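Local coordinates for protein endoglucanase CEL5A (Eubacterium cellulosolvens, PDB 4AFM) that probably binds plant cell-wall beta-glucans such as xyloglucan, as a non-catalytic carbohydrate binding module of a family 5 glycoside hydrolase, at residues Ser76-Val81 with Lys89-Lys94. Sequence-based numbering, arbitrary orientation.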
loop_
_atom_site.group_PDB
_atom_site.type_symbol
_atom_site.label_atom_id
_atom_site.label_comp_id
_atom_site.label_asym_id
_atom_site.label_seq_id
_atom_site.Cartn_x
_atom_site.Cartn_y
_atom_site.Cartn_z
ATOM N N SER A 76 -19.060 -7.901 -4.395
ATOM C CA SER A 76 -18.889 -9.120 -3.568
ATOM C C SER A 76 -17.912 -10.024 -4.285
ATOM O O SER A 76 -17.687 -9.920 -5.424
ATOM C CB SER A 76 -20.275 -9.781 -3.332
ATOM O OG SER A 76 -20.709 -9.962 -4.592
ATOM N N PRO A 77 -17.369 -11.028 -3.537
ATOM C CA PRO A 77 -16.436 -11.961 -4.209
ATOM C C PRO A 77 -17.046 -12.640 -5.417
ATOM O O PRO A 77 -18.228 -12.998 -5.373
ATOM C CB PRO A 77 -16.208 -12.978 -3.062
ATOM C CG PRO A 77 -16.385 -12.168 -1.770
ATOM C CD PRO A 77 -17.506 -11.253 -2.110
ATOM N N TYR A 78 -16.259 -12.835 -6.425
ATOM C CA TYR A 78 -16.693 -13.721 -7.501
ATOM C C TYR A 78 -17.033 -15.054 -6.874
ATOM O O TYR A 78 -18.109 -15.661 -7.227
ATOM C CB TYR A 78 -15.606 -13.813 -8.518
ATOM C CG TYR A 78 -15.955 -14.628 -9.745
ATOM C CD1 TYR A 78 -17.185 -14.599 -10.336
ATOM C CD2 TYR A 78 -15.042 -15.553 -10.194
ATOM C CE1 TYR A 78 -17.464 -15.470 -11.493
ATOM C CE2 TYR A 78 -15.246 -16.334 -11.367
ATOM C CZ TYR A 78 -16.440 -16.281 -11.918
ATOM O OH TYR A 78 -16.668 -17.117 -13.063
ATOM N N TYR A 79 -16.220 -15.586 -5.982
ATOM C CA TYR A 79 -16.572 -16.686 -5.116
ATOM C C TYR A 79 -15.656 -16.645 -3.935
ATOM O O TYR A 79 -14.573 -16.006 -3.954
ATOM C CB TYR A 79 -16.498 -18.058 -5.865
ATOM C CG TYR A 79 -15.112 -18.361 -6.353
ATOM C CD1 TYR A 79 -14.697 -17.895 -7.618
ATOM C CD2 TYR A 79 -14.216 -19.080 -5.591
ATOM C CE1 TYR A 79 -13.379 -18.172 -8.037
ATOM C CE2 TYR A 79 -12.915 -19.378 -6.052
ATOM C CZ TYR A 79 -12.575 -18.902 -7.290
ATOM O OH TYR A 79 -11.222 -19.147 -7.728
ATOM N N VAL A 80 -16.071 -17.355 -2.909
ATOM C CA VAL A 80 -15.229 -17.673 -1.748
ATOM C C VAL A 80 -14.978 -19.155 -1.725
ATOM O O VAL A 80 -15.864 -19.980 -2.107
ATOM C CB VAL A 80 -15.768 -17.121 -0.445
ATOM C CG1 VAL A 80 -16.021 -15.574 -0.566
ATOM C CG2 VAL A 80 -16.974 -17.763 0.063
ATOM N N VAL A 81 -13.833 -19.558 -1.252
ATOM C CA VAL A 81 -13.462 -20.974 -1.040
ATOM C C VAL A 81 -12.610 -20.998 0.171
ATOM O O VAL A 81 -11.712 -20.123 0.311
ATOM C CB VAL A 81 -12.811 -21.587 -2.242
ATOM C CG1 VAL A 81 -11.529 -20.872 -2.667
ATOM C CG2 VAL A 81 -12.490 -23.064 -1.993
ATOM N N LYS A 89 -10.767 -9.437 -12.520
ATOM C CA LYS A 89 -10.818 -8.212 -13.240
ATOM C C LYS A 89 -12.113 -8.103 -14.069
ATOM O O LYS A 89 -12.718 -7.022 -14.192
ATOM C CB LYS A 89 -9.614 -8.076 -14.206
ATOM C CG LYS A 89 -9.673 -6.829 -15.012
ATOM C CD LYS A 89 -8.411 -6.706 -15.882
ATOM C CE LYS A 89 -8.396 -5.427 -16.589
ATOM N NZ LYS A 89 -7.109 -5.269 -17.387
ATOM N N GLU A 90 -12.543 -9.202 -14.678
ATOM C CA GLU A 90 -13.709 -9.001 -15.541
ATOM C C GLU A 90 -14.945 -8.682 -14.599
ATOM O O GLU A 90 -15.794 -7.850 -15.042
ATOM C CB GLU A 90 -13.876 -10.282 -16.325
ATOM C CG GLU A 90 -12.794 -10.671 -17.371
ATOM C CD GLU A 90 -11.958 -9.553 -18.100
ATOM O OE1 GLU A 90 -12.524 -8.896 -19.006
ATOM O OE2 GLU A 90 -10.687 -9.387 -17.867
ATOM N N GLN A 91 -15.071 -9.244 -13.429
ATOM C CA GLN A 91 -16.160 -8.852 -12.548
ATOM C C GLN A 91 -16.061 -7.391 -12.138
ATOM O O GLN A 91 -16.996 -6.606 -12.091
ATOM C CB GLN A 91 -16.022 -9.835 -11.439
ATOM C CG GLN A 91 -16.795 -9.483 -10.291
ATOM C CD GLN A 91 -16.314 -10.157 -9.000
ATOM O OE1 GLN A 91 -15.132 -10.468 -8.679
ATOM N NE2 GLN A 91 -17.299 -10.327 -8.164
ATOM N N ILE A 92 -14.824 -6.956 -11.810
ATOM C CA ILE A 92 -14.593 -5.572 -11.405
ATOM C C ILE A 92 -14.958 -4.667 -12.566
ATOM O O ILE A 92 -15.589 -3.608 -12.318
ATOM C CB ILE A 92 -13.084 -5.399 -10.973
ATOM C CG1 ILE A 92 -12.775 -6.225 -9.730
ATOM C CG2 ILE A 92 -12.769 -3.978 -10.796
ATOM C CD1 ILE A 92 -11.244 -6.449 -9.481
ATOM N N ALA A 93 -14.517 -4.949 -13.781
ATOM C CA ALA A 93 -14.809 -4.081 -14.916
ATOM C C ALA A 93 -16.329 -3.964 -15.151
ATOM O O ALA A 93 -16.766 -2.857 -15.489
ATOM C CB ALA A 93 -14.108 -4.670 -16.153
ATOM N N LYS A 94 -17.040 -5.053 -14.950
ATOM C CA LYS A 94 -18.499 -4.964 -15.161
ATOM C C LYS A 94 -19.089 -3.996 -14.136
ATOM O O LYS A 94 -19.946 -3.142 -14.472
ATOM C CB LYS A 94 -19.100 -6.308 -14.990
ATOM C CG LYS A 94 -20.617 -6.230 -15.112
ATOM C CD LYS A 94 -21.186 -7.645 -14.911
ATOM C CE LYS A 94 -22.714 -7.630 -15.106
ATOM N NZ LYS A 94 -23.178 -9.059 -15.145
#
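Gln91 reaches from the first turn of helix 89-96 to the loop ahead of strand 79-81, and its side-chain amide makes the whole contact with Ser76, Pro77 and Tyr78.

The polar part is one hydrogen bond to the backbone. NE2 of Gln91 donates to O of Ser76 at 2.8 Å. The bond is short but weak, because the N-H...O angle is bent to 127°. The same NE2 lies 3.2 Å from N of Tyr78, but both are donors and no bond joins them. The other end of the amide is used as well: OE1 accepts from the backbone N of Thr88, just before the helix. The amide therefore has a partner at each end, which sets which way round it lies. With CG anti to the backbone N (chi1 167°) and the chain extended beyond it, the amide is carried out from the helix to the loop.

The rest is a small van der Waals contact. CB of Tyr78 sits 3.4 Å from OE1 and 3.8 Å from CD of Gln91, so the tyrosine meets the amide with the root of its side chain. Its ring leads away from the helix.

This surface contact buries 126 Å² in total. Tyr78 and Tyr79 form a classic beta bulge opposite Val86 of strand 84-88, and Pro77 packs on Phe87 of that strand. The helix follows strand 84-88 directly, and its Ile92 packs on Phe45 and Leu58, one from each sheet of the antiparallel beta-sandwich. Gln91 thus ties the helix to the loop linking strands 71-75 and 79-81, where the chain crosses from one sheet to the other.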